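Local coordinates for agarase (Pseudoalteromonas fuliginea, PDB 6XJ9), which probably hydrolyses the beta-1,4-glycosidic bonds of agarose, as a family GH50 agarase of a marine bacterium, at residues Ser155-Ser159 with Asp728-Tyr732; Pro273-Gly279 with Val293-Leu299; Asp288-Leu292 with Pro707-Gly711; Thr315-Tyr319 with Arg360-Phe364; Met472-Phe476 with Ala593-Tyr598. All coordinates share one frame; numbering follows the deposited sequence.

Contact 1: residues Ser155-Ser159 with Asp728-Tyr732; sequences SGLRS and DGENY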
# COMPACT_ATOMS: atom_id res chain seq x y z
N SER A 155 -13.94 -25.06 17.72
CA SER A 155 -13.08 -25.20 16.56
C SER A 155 -11.61 -25.05 16.96
O SER A 155 -10.72 -25.48 16.24
CB SER A 155 -13.44 -24.20 15.51
OG SER A 155 -13.08 -22.89 15.92
N GLY A 156 -11.37 -24.40 18.10
CA GLY A 156 -10.03 -24.07 18.55
C GLY A 156 -9.44 -22.87 17.82
O GLY A 156 -8.25 -22.60 17.94
N LEU A 157 -10.28 -22.16 17.05
CA LEU A 157 -9.91 -20.92 16.40
C LEU A 157 -10.54 -19.76 17.16
O LEU A 157 -11.76 -19.75 17.36
CB LEU A 157 -10.43 -20.93 14.96
CG LEU A 157 -9.57 -21.64 13.92
CD1 LEU A 157 -9.75 -23.15 13.97
CD2 LEU A 157 -9.90 -21.12 12.53
N ARG A 158 -9.74 -18.76 17.55
CA ARG A 158 -10.29 -17.61 18.27
C ARG A 158 -11.41 -16.99 17.44
O ARG A 158 -12.48 -16.71 17.97
CB ARG A 158 -9.20 -16.60 18.67
CG ARG A 158 -9.71 -15.45 19.52
CD ARG A 158 -8.82 -15.11 20.70
NE ARG A 158 -8.88 -16.15 21.72
CZ ARG A 158 -7.89 -16.50 22.53
NH1 ARG A 158 -6.72 -15.90 22.46
NH2 ARG A 158 -8.07 -17.47 23.42
N SER A 159 -11.17 -16.82 16.14
CA SER A 159 -12.20 -16.41 15.20
C SER A 159 -12.25 -17.38 14.02
O SER A 159 -11.22 -17.71 13.43
CB SER A 159 -11.97 -15.00 14.74
OG SER A 159 -12.99 -14.59 13.84
N ASP A 728 -3.76 -21.34 22.90
CA ASP A 728 -5.07 -20.76 23.20
C ASP A 728 -5.86 -20.42 21.94
O ASP A 728 -6.84 -19.70 22.04
CB ASP A 728 -4.92 -19.48 24.02
CG ASP A 728 -4.02 -18.44 23.37
OD1 ASP A 728 -3.73 -18.58 22.16
OD2 ASP A 728 -3.60 -17.50 24.06
N GLY A 729 -5.40 -20.85 20.75
CA GLY A 729 -6.20 -20.67 19.54
C GLY A 729 -6.14 -19.28 18.91
O GLY A 729 -6.82 -19.04 17.92
N GLU A 730 -5.32 -18.38 19.47
CA GLU A 730 -5.07 -17.07 18.89
C GLU A 730 -4.64 -17.24 17.43
O GLU A 730 -3.68 -17.95 17.15
CB GLU A 730 -3.99 -16.38 19.73
CG GLU A 730 -4.00 -14.86 19.72
CD GLU A 730 -3.26 -14.20 20.88
OE1 GLU A 730 -2.32 -13.41 20.63
OE2 GLU A 730 -3.63 -14.45 22.06
N ASN A 731 -5.33 -16.57 16.50
CA ASN A 731 -5.14 -16.81 15.07
C ASN A 731 -5.10 -15.49 14.30
O ASN A 731 -5.70 -15.37 13.24
CB ASN A 731 -6.16 -17.80 14.49
CG ASN A 731 -7.62 -17.39 14.60
OD1 ASN A 731 -7.97 -16.56 15.44
ND2 ASN A 731 -8.47 -17.95 13.75
N TYR A 732 -4.33 -14.52 14.83
CA TYR A 732 -4.36 -13.14 14.36
C TYR A 732 -3.31 -12.86 13.29
O TYR A 732 -2.24 -13.48 13.28
CB TYR A 732 -3.90 -12.19 15.48
CG TYR A 732 -4.68 -12.18 16.76
CD1 TYR A 732 -5.95 -12.74 16.84
CD2 TYR A 732 -4.18 -11.54 17.89
CE1 TYR A 732 -6.68 -12.69 18.02
CE2 TYR A 732 -4.90 -11.49 19.07
CZ TYR A 732 -6.16 -12.06 19.14
OH TYR A 732 -6.88 -12.02 20.30
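Asn731 and Arg158 tie a loop of the CBM-like domain to the loop that follows strand 709-714, beside an Asx turn made by Asp728. The tight half is built on the carboxamide of Asn731, which can give and accept at once. Its CG lies between the backbone N and the carbonyl carbon (chi1 61°), presenting the amide to Ser159. ND2 donates to Ser159 O at 2.8 Å, in the amide plane and on a lone pair, while OD1 takes a longer bond of 3.3 Å from Ser159 N. Close by, Gly729 fits where Gly156 O stands 3.2 Å from its CA and leaves no room for a beta carbon. Arg158 N completes this half with a bond of 3.0 Å to Gly729 O.

The looser half belongs to the partly exposed Arg158 and Glu730. These long side chains run alongside each other, and Arg158 NH1 forms a salt bridge of 3.4 Å to Glu730 OE2, which lies at the guanidinium edge. Asp728 joins the network through a longer ion pair, its carboxylate being held chiefly by Arg725. Near the guanidinium plane, at its edge, stands Tyr732 OH, 3.7 Å from Arg158 CD.

Contact 2: residues Pro273-Gly279 with Val293-Leu299; sequences PKLEATG and VDPDGYL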
# COMPACT_ATOMS: atom_id res chain seq x y z
N PRO A 273 25.05 13.13 19.03
CA PRO A 273 26.06 13.34 20.07
C PRO A 273 26.73 12.04 20.51
O PRO A 273 26.16 10.95 20.38
CB PRO A 273 25.24 13.91 21.25
CG PRO A 273 23.83 13.43 20.99
CD PRO A 273 23.68 13.43 19.49
N LYS A 274 27.96 12.17 21.02
CA LYS A 274 28.68 11.03 21.56
C LYS A 274 28.84 11.24 23.06
O LYS A 274 29.43 12.23 23.49
CB LYS A 274 30.04 10.88 20.87
CG LYS A 274 30.75 9.56 21.13
CD LYS A 274 30.83 8.71 19.89
CE LYS A 274 31.72 7.49 20.06
NZ LYS A 274 33.03 7.84 20.65
N LEU A 275 28.28 10.31 23.83
CA LEU A 275 28.23 10.36 25.28
C LEU A 275 29.24 9.35 25.81
O LEU A 275 29.88 8.66 25.03
CB LEU A 275 26.81 9.96 25.72
CG LEU A 275 25.73 11.04 25.66
CD1 LEU A 275 25.65 11.69 24.30
CD2 LEU A 275 24.38 10.46 26.05
N GLU A 276 29.35 9.25 27.15
CA GLU A 276 30.24 8.29 27.79
C GLU A 276 29.91 6.89 27.28
O GLU A 276 28.75 6.47 27.31
CB GLU A 276 30.09 8.38 29.31
CG GLU A 276 30.79 7.26 30.06
CD GLU A 276 30.72 7.30 31.57
OE1 GLU A 276 31.70 6.91 32.21
OE2 GLU A 276 29.68 7.71 32.12
N ALA A 277 30.95 6.18 26.80
CA ALA A 277 30.81 4.79 26.39
C ALA A 277 31.13 3.87 27.56
O ALA A 277 32.28 3.75 27.97
CB ALA A 277 31.70 4.51 25.20
N THR A 278 30.10 3.22 28.11
CA THR A 278 30.31 2.36 29.27
C THR A 278 30.53 0.92 28.82
O THR A 278 30.88 0.08 29.63
CB THR A 278 29.14 2.44 30.24
OG1 THR A 278 28.03 1.83 29.58
CG2 THR A 278 28.81 3.86 30.67
N GLY A 279 30.32 0.66 27.52
CA GLY A 279 30.39 -0.70 27.01
C GLY A 279 29.10 -1.48 27.23
O GLY A 279 29.06 -2.68 26.97
N VAL A 293 21.35 4.83 25.38
CA VAL A 293 22.70 5.08 24.91
C VAL A 293 23.31 3.71 24.65
O VAL A 293 23.22 2.83 25.51
CB VAL A 293 23.50 5.88 25.95
CG1 VAL A 293 24.90 6.23 25.48
CG2 VAL A 293 22.76 7.11 26.43
N ASP A 294 23.91 3.53 23.46
CA ASP A 294 24.51 2.26 23.10
C ASP A 294 25.86 2.11 23.80
O ASP A 294 26.35 3.08 24.38
CB ASP A 294 24.50 2.05 21.57
CG ASP A 294 25.67 2.66 20.80
OD1 ASP A 294 26.67 3.05 21.45
OD2 ASP A 294 25.58 2.72 19.55
N PRO A 295 26.49 0.92 23.79
CA PRO A 295 27.80 0.72 24.44
C PRO A 295 28.93 1.68 24.07
O PRO A 295 29.84 1.86 24.87
CB PRO A 295 28.16 -0.71 24.00
CG PRO A 295 26.81 -1.39 23.95
CD PRO A 295 25.93 -0.35 23.28
N ASP A 296 28.85 2.27 22.86
CA ASP A 296 29.84 3.16 22.28
C ASP A 296 29.50 4.63 22.55
O ASP A 296 30.27 5.52 22.21
CB ASP A 296 29.99 2.91 20.77
CG ASP A 296 30.51 1.52 20.45
OD1 ASP A 296 31.21 0.95 21.31
OD2 ASP A 296 30.24 1.03 19.33
N GLY A 297 28.34 4.87 23.18
CA GLY A 297 27.97 6.21 23.64
C GLY A 297 27.08 6.98 22.66
O GLY A 297 26.83 8.17 22.87
N TYR A 298 26.61 6.32 21.60
CA TYR A 298 25.72 6.97 20.65
C TYR A 298 24.28 6.84 21.15
O TYR A 298 23.95 5.83 21.77
CB TYR A 298 25.78 6.29 19.28
CG TYR A 298 27.12 6.39 18.61
CD1 TYR A 298 27.50 7.55 17.96
CD2 TYR A 298 28.02 5.34 18.67
CE1 TYR A 298 28.74 7.67 17.36
CE2 TYR A 298 29.27 5.44 18.06
CZ TYR A 298 29.62 6.60 17.40
OH TYR A 298 30.84 6.73 16.81
N LEU A 299 23.44 7.81 20.81
CA LEU A 299 22.02 7.74 21.17
C LEU A 299 21.37 6.54 20.48
O LEU A 299 21.79 6.14 19.40
CB LEU A 299 21.29 9.04 20.82
CG LEU A 299 21.66 10.29 21.62
CD1 LEU A 299 20.54 11.31 21.52
CD2 LEU A 299 21.94 9.98 23.08
O HOH W 1 24.17 9.83 18.90
O HOH W 2 27.35 3.30 27.11
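Lys274 holds its CG opposite the backbone N (chi1 -167°) and then bends at chi2 (112°), which carries its aliphatic chain across the ring of Tyr298. CD sits over the ring face, 3.8 Å from the Tyr298 centroid, in a CH-pi contact that a long, flexible lysine can make while its ammonium stays at the surface. Further along the chain, Lys274 CE passes 3.3 Å from Asp296 O. Leu275 packs the buried side: its CD2 branch touches Val293 CG2 at 3.7 Å and also meets Leu299 CD2, an apolar cluster that Pro273 CG extends along Leu299.

Two backbone bonds join the segments. Leu275 N donates to Gly297 O at 2.8 Å, and Gly297 CA returns a CA-H...O contact to Leu275 O; a beta carbon on Gly297 would strike that same oxygen. Gly279 N meets a lone pair of Pro295 O at 2.9 Å. One water bridges Pro273 O and Leu299 N, and another accepts from Thr278 N.

Asp294 organises the turn itself. Its OD1 receives Asp296 N at 2.7 Å and, from the opposite face of the carboxylate, Tyr298 N at 3.3 Å. The loop of residues 273-279 thus lies along the turn of a beta hairpin between strands 289-293 and 299-305, whose connection is an Asx turn within a type I turn from Asp294 to Gly297, closed by a G1 bulge at the left-handed Gly297.

Contact 3: residues Asp288-Leu292 with Pro707-Gly711; sequences DKWSL and PYFIG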
# COMPACT_ATOMS: atom_id res chain seq x y z
N ASP A 288 15.99 17.34 26.32
CA ASP A 288 14.79 17.31 27.15
C ASP A 288 13.91 16.09 26.82
O ASP A 288 12.70 16.13 27.00
CB ASP A 288 13.99 18.61 27.03
CG ASP A 288 13.07 18.87 28.22
OD1 ASP A 288 13.32 18.30 29.30
OD2 ASP A 288 12.11 19.65 28.05
N LYS A 289 14.53 15.01 26.33
CA LYS A 289 13.80 13.79 26.03
C LYS A 289 14.62 12.59 26.51
O LYS A 289 15.85 12.60 26.43
CB LYS A 289 13.55 13.70 24.52
CG LYS A 289 12.74 14.85 23.94
CD LYS A 289 12.67 14.83 22.44
CE LYS A 289 11.82 15.95 21.88
NZ LYS A 289 11.11 15.48 20.66
N TRP A 290 13.93 11.54 26.97
CA TRP A 290 14.62 10.32 27.34
C TRP A 290 15.23 9.66 26.10
O TRP A 290 14.69 9.78 24.99
CB TRP A 290 13.73 9.37 28.14
CG TRP A 290 13.71 9.73 29.60
CD1 TRP A 290 12.71 10.36 30.29
CD2 TRP A 290 14.76 9.48 30.55
NE1 TRP A 290 13.06 10.51 31.60
CE2 TRP A 290 14.32 9.98 31.79
CE3 TRP A 290 16.03 8.88 30.47
CZ2 TRP A 290 15.11 9.90 32.94
CZ3 TRP A 290 16.81 8.82 31.61
CH2 TRP A 290 16.35 9.31 32.83
N SER A 291 16.37 9.01 26.30
CA SER A 291 17.03 8.22 25.27
C SER A 291 17.65 6.99 25.90
O SER A 291 17.81 6.92 27.13
CB SER A 291 18.08 9.02 24.56
OG SER A 291 18.55 8.33 23.41
N LEU A 292 17.97 6.01 25.06
CA LEU A 292 18.96 5.03 25.47
C LEU A 292 20.29 5.51 24.93
O LEU A 292 20.34 6.45 24.15
CB LEU A 292 18.60 3.63 24.95
CG LEU A 292 17.34 3.00 25.54
CD1 LEU A 292 17.22 1.53 25.11
CD2 LEU A 292 17.30 3.12 27.06
N PRO A 707 8.10 12.11 25.08
CA PRO A 707 9.38 12.41 25.72
C PRO A 707 9.85 11.38 26.75
O PRO A 707 11.02 11.41 27.14
CB PRO A 707 9.17 13.80 26.33
CG PRO A 707 7.69 13.81 26.65
CD PRO A 707 7.04 13.04 25.50
N TYR A 708 8.97 10.46 27.15
CA TYR A 708 9.33 9.41 28.09
C TYR A 708 9.70 8.11 27.38
O TYR A 708 10.59 7.39 27.83
CB TYR A 708 8.25 9.22 29.16
CG TYR A 708 8.12 10.45 30.01
CD1 TYR A 708 9.01 10.70 31.04
CD2 TYR A 708 7.16 11.42 29.73
CE1 TYR A 708 8.93 11.85 31.80
CE2 TYR A 708 7.05 12.57 30.49
CZ TYR A 708 7.95 12.79 31.52
OH TYR A 708 7.86 13.93 32.25
N PHE A 709 9.04 7.82 26.26
CA PHE A 709 9.27 6.53 25.61
C PHE A 709 10.54 6.55 24.77
O PHE A 709 10.82 7.54 24.10
CB PHE A 709 8.05 6.12 24.79
CG PHE A 709 6.97 5.48 25.63
CD1 PHE A 709 5.98 6.26 26.22
CD2 PHE A 709 6.95 4.12 25.84
CE1 PHE A 709 4.97 5.67 26.96
CE2 PHE A 709 5.96 3.54 26.61
CZ PHE A 709 4.97 4.31 27.18
N ILE A 710 11.29 5.43 24.82
CA ILE A 710 12.55 5.29 24.12
C ILE A 710 12.48 4.14 23.11
O ILE A 710 13.50 3.66 22.62
CB ILE A 710 13.73 5.15 25.12
CG1 ILE A 710 13.56 4.02 26.14
CG2 ILE A 710 13.94 6.47 25.83
CD1 ILE A 710 13.52 2.61 25.59
N GLY A 711 11.26 3.69 22.80
CA GLY A 711 11.11 2.63 21.82
C GLY A 711 9.86 1.79 22.01
O GLY A 711 9.10 1.97 22.97
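The indole of Trp290 meets Tyr708 rim to rim, with neither ring over the face of the other. Their planes stand 37° apart, and CD1 of Trp290 lies 3.8 Å from CD1 of Tyr708. Near the indole plane, at the same edge, is Pro707 O. NE1 of the indole is bonded to Asp661, and the Trp290 side chain also touches Thr283 and Lys285 of strand 282-286.

The backbones join once: Trp290 N donates to Pro707 O at 2.9 Å, an almost straight bond (170°). Ile710 puts CG1 between its backbone N and carbonyl carbon (chi1 54°), which sends its two branches to different residues of segment 288-292. CG2 presses on Trp290, 3.7 Å from its CB, and CD1 reaches Leu292 CG at 3.8 Å. A beta-branched residue serves well here, since one side chain must fill two places.

Strand 299-305 separates the two strands, bonding to Leu292 through Tyr300 and to Ile710 through Ala302. Its parallel run with 709-714 and 664-666 is consistent with the (beta/alpha)8 barrel of such glycoside hydrolases, 289-293 being an antiparallel addition. With a single backbone bond between segments 288-292 and 707-711, their cohesion rests largely on apolar and aromatic contact.

Contact 4: residues Thr315-Tyr319 with Arg360-Phe364; sequences TLTGY and RKNLF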
# COMPACT_ATOMS: atom_id res chain seq x y z
N THR A 315 0.28 -25.41 15.68
CA THR A 315 -1.17 -25.51 15.78
C THR A 315 -1.56 -26.96 16.07
O THR A 315 -0.89 -27.90 15.64
CB THR A 315 -1.84 -24.93 14.52
OG1 THR A 315 -3.24 -24.73 14.78
CG2 THR A 315 -1.64 -25.77 13.28
N LEU A 316 -2.66 -27.14 16.80
CA LEU A 316 -3.17 -28.47 17.11
C LEU A 316 -3.75 -29.12 15.85
O LEU A 316 -4.55 -28.52 15.15
CB LEU A 316 -4.21 -28.35 18.23
CG LEU A 316 -3.62 -27.96 19.59
CD1 LEU A 316 -4.70 -27.42 20.52
CD2 LEU A 316 -2.89 -29.14 20.22
N THR A 317 -3.32 -30.36 15.59
CA THR A 317 -3.65 -31.10 14.38
C THR A 317 -4.91 -31.92 14.59
O THR A 317 -5.53 -32.35 13.61
CB THR A 317 -2.54 -32.11 14.02
OG1 THR A 317 -2.42 -33.01 15.12
CG2 THR A 317 -1.21 -31.44 13.75
N GLY A 318 -5.28 -32.16 15.85
CA GLY A 318 -6.43 -32.99 16.17
C GLY A 318 -6.03 -34.42 16.53
O GLY A 318 -6.86 -35.24 16.91
N TYR A 319 -4.73 -34.73 16.39
CA TYR A 319 -4.23 -36.04 16.76
C TYR A 319 -3.76 -36.00 18.21
O TYR A 319 -3.45 -34.93 18.74
CB TYR A 319 -3.15 -36.49 15.78
CG TYR A 319 -3.65 -36.78 14.38
CD1 TYR A 319 -3.84 -35.77 13.46
CD2 TYR A 319 -3.95 -38.08 13.99
CE1 TYR A 319 -4.30 -36.03 12.18
CE2 TYR A 319 -4.39 -38.36 12.70
CZ TYR A 319 -4.57 -37.33 11.80
OH TYR A 319 -5.03 -37.59 10.54
N ARG A 360 -10.65 -30.72 14.31
CA ARG A 360 -9.28 -30.26 14.07
C ARG A 360 -8.67 -30.98 12.87
O ARG A 360 -8.08 -30.34 12.01
CB ARG A 360 -8.39 -30.39 15.31
CG ARG A 360 -8.78 -29.52 16.49
CD ARG A 360 -8.65 -28.02 16.27
NE ARG A 360 -7.30 -27.61 15.92
CZ ARG A 360 -6.92 -26.34 15.73
NH1 ARG A 360 -7.77 -25.34 15.90
NH2 ARG A 360 -5.66 -26.09 15.41
N LYS A 361 -8.80 -32.30 12.83
CA LYS A 361 -8.19 -33.07 11.75
C LYS A 361 -8.61 -32.48 10.40
O LYS A 361 -7.77 -32.27 9.53
CB LYS A 361 -8.51 -34.57 11.87
CG LYS A 361 -8.01 -35.44 10.72
CD LYS A 361 -8.54 -36.86 10.76
CE LYS A 361 -8.35 -37.63 9.47
NZ LYS A 361 -8.88 -36.90 8.29
N ASN A 362 -9.90 -32.15 10.27
CA ASN A 362 -10.49 -31.84 8.97
C ASN A 362 -10.19 -30.42 8.50
O ASN A 362 -10.50 -30.07 7.36
CB ASN A 362 -11.99 -32.18 8.94
CG ASN A 362 -12.21 -33.68 8.88
OD1 ASN A 362 -11.57 -34.38 8.10
ND2 ASN A 362 -13.12 -34.17 9.71
N LEU A 363 -9.56 -29.61 9.37
CA LEU A 363 -9.13 -28.27 8.99
C LEU A 363 -8.12 -28.34 7.84
O LEU A 363 -8.08 -27.43 7.02
CB LEU A 363 -8.47 -27.57 10.18
CG LEU A 363 -9.34 -27.30 11.41
CD1 LEU A 363 -8.45 -26.95 12.60
CD2 LEU A 363 -10.35 -26.18 11.16
N PHE A 364 -7.31 -29.40 7.82
CA PHE A 364 -6.06 -29.45 7.06
C PHE A 364 -6.21 -30.25 5.76
O PHE A 364 -6.63 -31.42 5.80
CB PHE A 364 -4.96 -30.02 7.95
CG PHE A 364 -4.75 -29.25 9.23
CD1 PHE A 364 -4.19 -27.98 9.21
CD2 PHE A 364 -5.12 -29.79 10.46
CE1 PHE A 364 -4.00 -27.26 10.39
CE2 PHE A 364 -4.93 -29.08 11.64
CZ PHE A 364 -4.38 -27.81 11.60
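Leu316 O is gripped side-on by two nitrogens of Arg360. NH2 reaches it at 2.7 Å, in the carbonyl plane and on a lone pair, whereas NE comes from above that plane at 3.0 Å. The oxygen lies in the guanidinium plane for both bonds, which fixes the group's rotation. A third bond, from Arg360 NH2 to Thr315 OG1, is bent (119°) and weak; Gly724 O is that hydroxyl's better partner. Arginine suits this buried post because NH1 also satisfies the carbonyls of Thr723 and Ser155. The Leu363 CD1 methyl sits 3.5 Å above the centre of one guanidinium face.

The arginine bends at chi2 and chi3, each near -60°, bringing its planar group back beside the strand. Arg360 CB packs 3.4 Å from Gly318 CA, where only glycine fits. Phe364 turns its edge to Leu316 O and lays CZ 3.8 Å from Thr315 CG2. On the partly exposed side, Lys361 runs past Tyr319, with CE 3.5 Å from Tyr319 OH.

At the break in strand 315-320, Thr317 OG1 accepts from Tyr319 N in an ST turn and also bonds Glu393. Helix 358-361 and the type I turn from Lys361 to Phe364 dock against this strand of a small antiparallel sheet.

Contact 5: residues Met472-Phe476 with Ala593-Tyr598; sequences MPDVF and AYADKY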
# COMPACT_ATOMS: atom_id res chain seq x y z
N MET A 472 -0.61 -14.84 42.01
CA MET A 472 0.52 -13.92 42.07
C MET A 472 1.51 -14.44 43.10
O MET A 472 1.12 -15.18 44.01
CB MET A 472 0.03 -12.51 42.43
CG MET A 472 -0.70 -11.83 41.29
SD MET A 472 0.44 -11.38 39.96
CE MET A 472 1.11 -9.85 40.62
N PRO A 473 2.82 -14.14 42.99
CA PRO A 473 3.79 -14.65 43.96
C PRO A 473 3.61 -13.98 45.32
O PRO A 473 3.41 -12.77 45.41
CB PRO A 473 5.14 -14.24 43.38
CG PRO A 473 4.81 -13.06 42.48
CD PRO A 473 3.44 -13.35 41.91
N ASP A 474 3.70 -14.78 46.40
CA ASP A 474 3.86 -14.14 47.69
C ASP A 474 5.31 -13.71 47.82
O ASP A 474 6.18 -14.53 48.15
CB ASP A 474 3.42 -15.01 48.87
CG ASP A 474 3.42 -14.22 50.17
OD1 ASP A 474 4.33 -13.34 50.34
OD2 ASP A 474 2.51 -14.45 50.98
N VAL A 475 5.54 -12.42 47.57
CA VAL A 475 6.89 -11.91 47.36
C VAL A 475 7.65 -11.79 48.68
O VAL A 475 8.87 -11.59 48.66
CB VAL A 475 6.88 -10.61 46.54
CG1 VAL A 475 6.40 -10.86 45.12
CG2 VAL A 475 6.05 -9.52 47.21
N PHE A 476 6.94 -11.92 49.81
CA PHE A 476 7.57 -11.92 51.12
C PHE A 476 7.92 -13.35 51.56
O PHE A 476 8.47 -13.54 52.64
CB PHE A 476 6.69 -11.22 52.16
CG PHE A 476 6.63 -9.72 52.02
CD1 PHE A 476 7.64 -8.91 52.53
CD2 PHE A 476 5.58 -9.10 51.36
CE1 PHE A 476 7.60 -7.53 52.39
CE2 PHE A 476 5.54 -7.72 51.20
CZ PHE A 476 6.55 -6.94 51.71
N ALA A 593 3.32 -1.57 48.83
CA ALA A 593 4.27 -2.36 49.60
C ALA A 593 4.50 -3.72 48.93
O ALA A 593 5.63 -4.21 48.87
CB ALA A 593 3.77 -2.53 51.03
N TYR A 594 3.42 -4.32 48.44
CA TYR A 594 3.50 -5.58 47.71
C TYR A 594 4.40 -5.40 46.50
O TYR A 594 5.38 -6.12 46.34
CB TYR A 594 2.11 -6.13 47.37
CG TYR A 594 2.14 -7.35 46.48
CD1 TYR A 594 2.22 -8.62 47.02
CD2 TYR A 594 2.12 -7.22 45.10
CE1 TYR A 594 2.30 -9.75 46.22
CE2 TYR A 594 2.18 -8.34 44.28
CZ TYR A 594 2.26 -9.60 44.84
OH TYR A 594 2.33 -10.71 44.05
N ALA A 595 4.07 -4.43 45.65
CA ALA A 595 4.80 -4.22 44.40
C ALA A 595 6.24 -3.80 44.68
O ALA A 595 7.17 -4.17 43.95
CB ALA A 595 4.08 -3.19 43.55
N ASP A 596 6.44 -3.03 45.76
CA ASP A 596 7.78 -2.58 46.11
C ASP A 596 8.70 -3.76 46.39
O ASP A 596 9.87 -3.77 45.97
CB ASP A 596 7.74 -1.60 47.28
CG ASP A 596 9.13 -1.26 47.76
OD1 ASP A 596 9.73 -0.33 47.21
OD2 ASP A 596 9.60 -1.95 48.66
N LYS A 597 8.19 -4.76 47.11
CA LYS A 597 8.96 -5.95 47.44
C LYS A 597 9.17 -6.78 46.18
O LYS A 597 10.27 -7.31 45.96
CB LYS A 597 8.30 -6.71 48.60
CG LYS A 597 8.99 -8.01 49.04
CD LYS A 597 10.34 -7.80 49.73
CE LYS A 597 10.91 -9.07 50.34
NZ LYS A 597 12.33 -8.90 50.74
N TYR A 598 8.14 -6.88 45.33
CA TYR A 598 8.32 -7.57 44.06
C TYR A 598 9.52 -7.00 43.32
O TYR A 598 10.43 -7.75 42.93
CB TYR A 598 7.10 -7.53 43.14
CG TYR A 598 7.39 -8.08 41.76
CD1 TYR A 598 7.48 -9.45 41.55
CD2 TYR A 598 7.61 -7.26 40.66
CE1 TYR A 598 7.75 -9.99 40.31
CE2 TYR A 598 7.88 -7.79 39.40
CZ TYR A 598 7.95 -9.16 39.23
OH TYR A 598 8.23 -9.72 38.01
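Tyr594 extends from helix 584-609 toward the strand end, its CG opposite the backbone N (chi1 173°), and meets Pro473 and Met472 with its rim. The hydroxyl donates to Pro473 O at 2.7 Å, the carbonyl oxygen lying near the ring plane. Met472 crosses the same end of the ring obliquely: its CB is 3.3 Å from Tyr594 OH, and its flexible chain folds back to set CE by the ring edge. Tyrosine suits the spot, since a buried carbonyl needs a donor at the end of an otherwise apolar group.

Val475 is the wedge between the two segments, and its branches meet different tyrosines. CG2 makes an off-centre CH-pi contact with Tyr594, 4.3 Å from the ring centroid, whereas Val475 CG1 lies at the ring edge of Tyr598, 3.9 Å from Tyr598 CB. The hydroxyl of Tyr598 is bonded to Asp507. Lys597 slides past Val475 in the opposite direction and then crosses Phe476 obliquely. There CG sits squarely over the ring, 3.7 Å from the Phe476 centroid and 14° off the normal, a clear CH-pi contact made by methylenes while the charged end goes beyond. The other neighbours of Phe476 include Thr538 and Glu541 of helix 537-550.

Asp474 points away from the helix, and its OD1 receives Phe476 N at 3.0 Å as well as a bond from Thr538. Residues 472-476 thus leave strand 471-473 through an Asx turn, which presents Val475 and Phe476 to the i, i+3, i+4 face of the helix formed by Tyr594, Lys597 and Tyr598.

Contacts 1, 4 and 5 are buried, whereas contacts 2 and 3 are only partly so. Contacts 1 and 4 are neighbours, their centres about 12 Å apart, and touch through Ser155 O and Arg360 NH1 at 3.0 Å; Arg360 bonds carbonyl oxygens, whereas Arg158 pairs with carboxylates on the looser side of contact 1. Contacts 2 and 3 lie on the opposite side of the chain's centre and share strand 289-293, Leu299 packing on Ser291. There, backbone bonds and turns at the hairpin give way to aromatic and aliphatic contact deeper in the sheet. Contacts 4 and 5 both set a strand against a helix, but contact 4 relies on a buried arginine and contact 5 mainly on ring and methylene contacts.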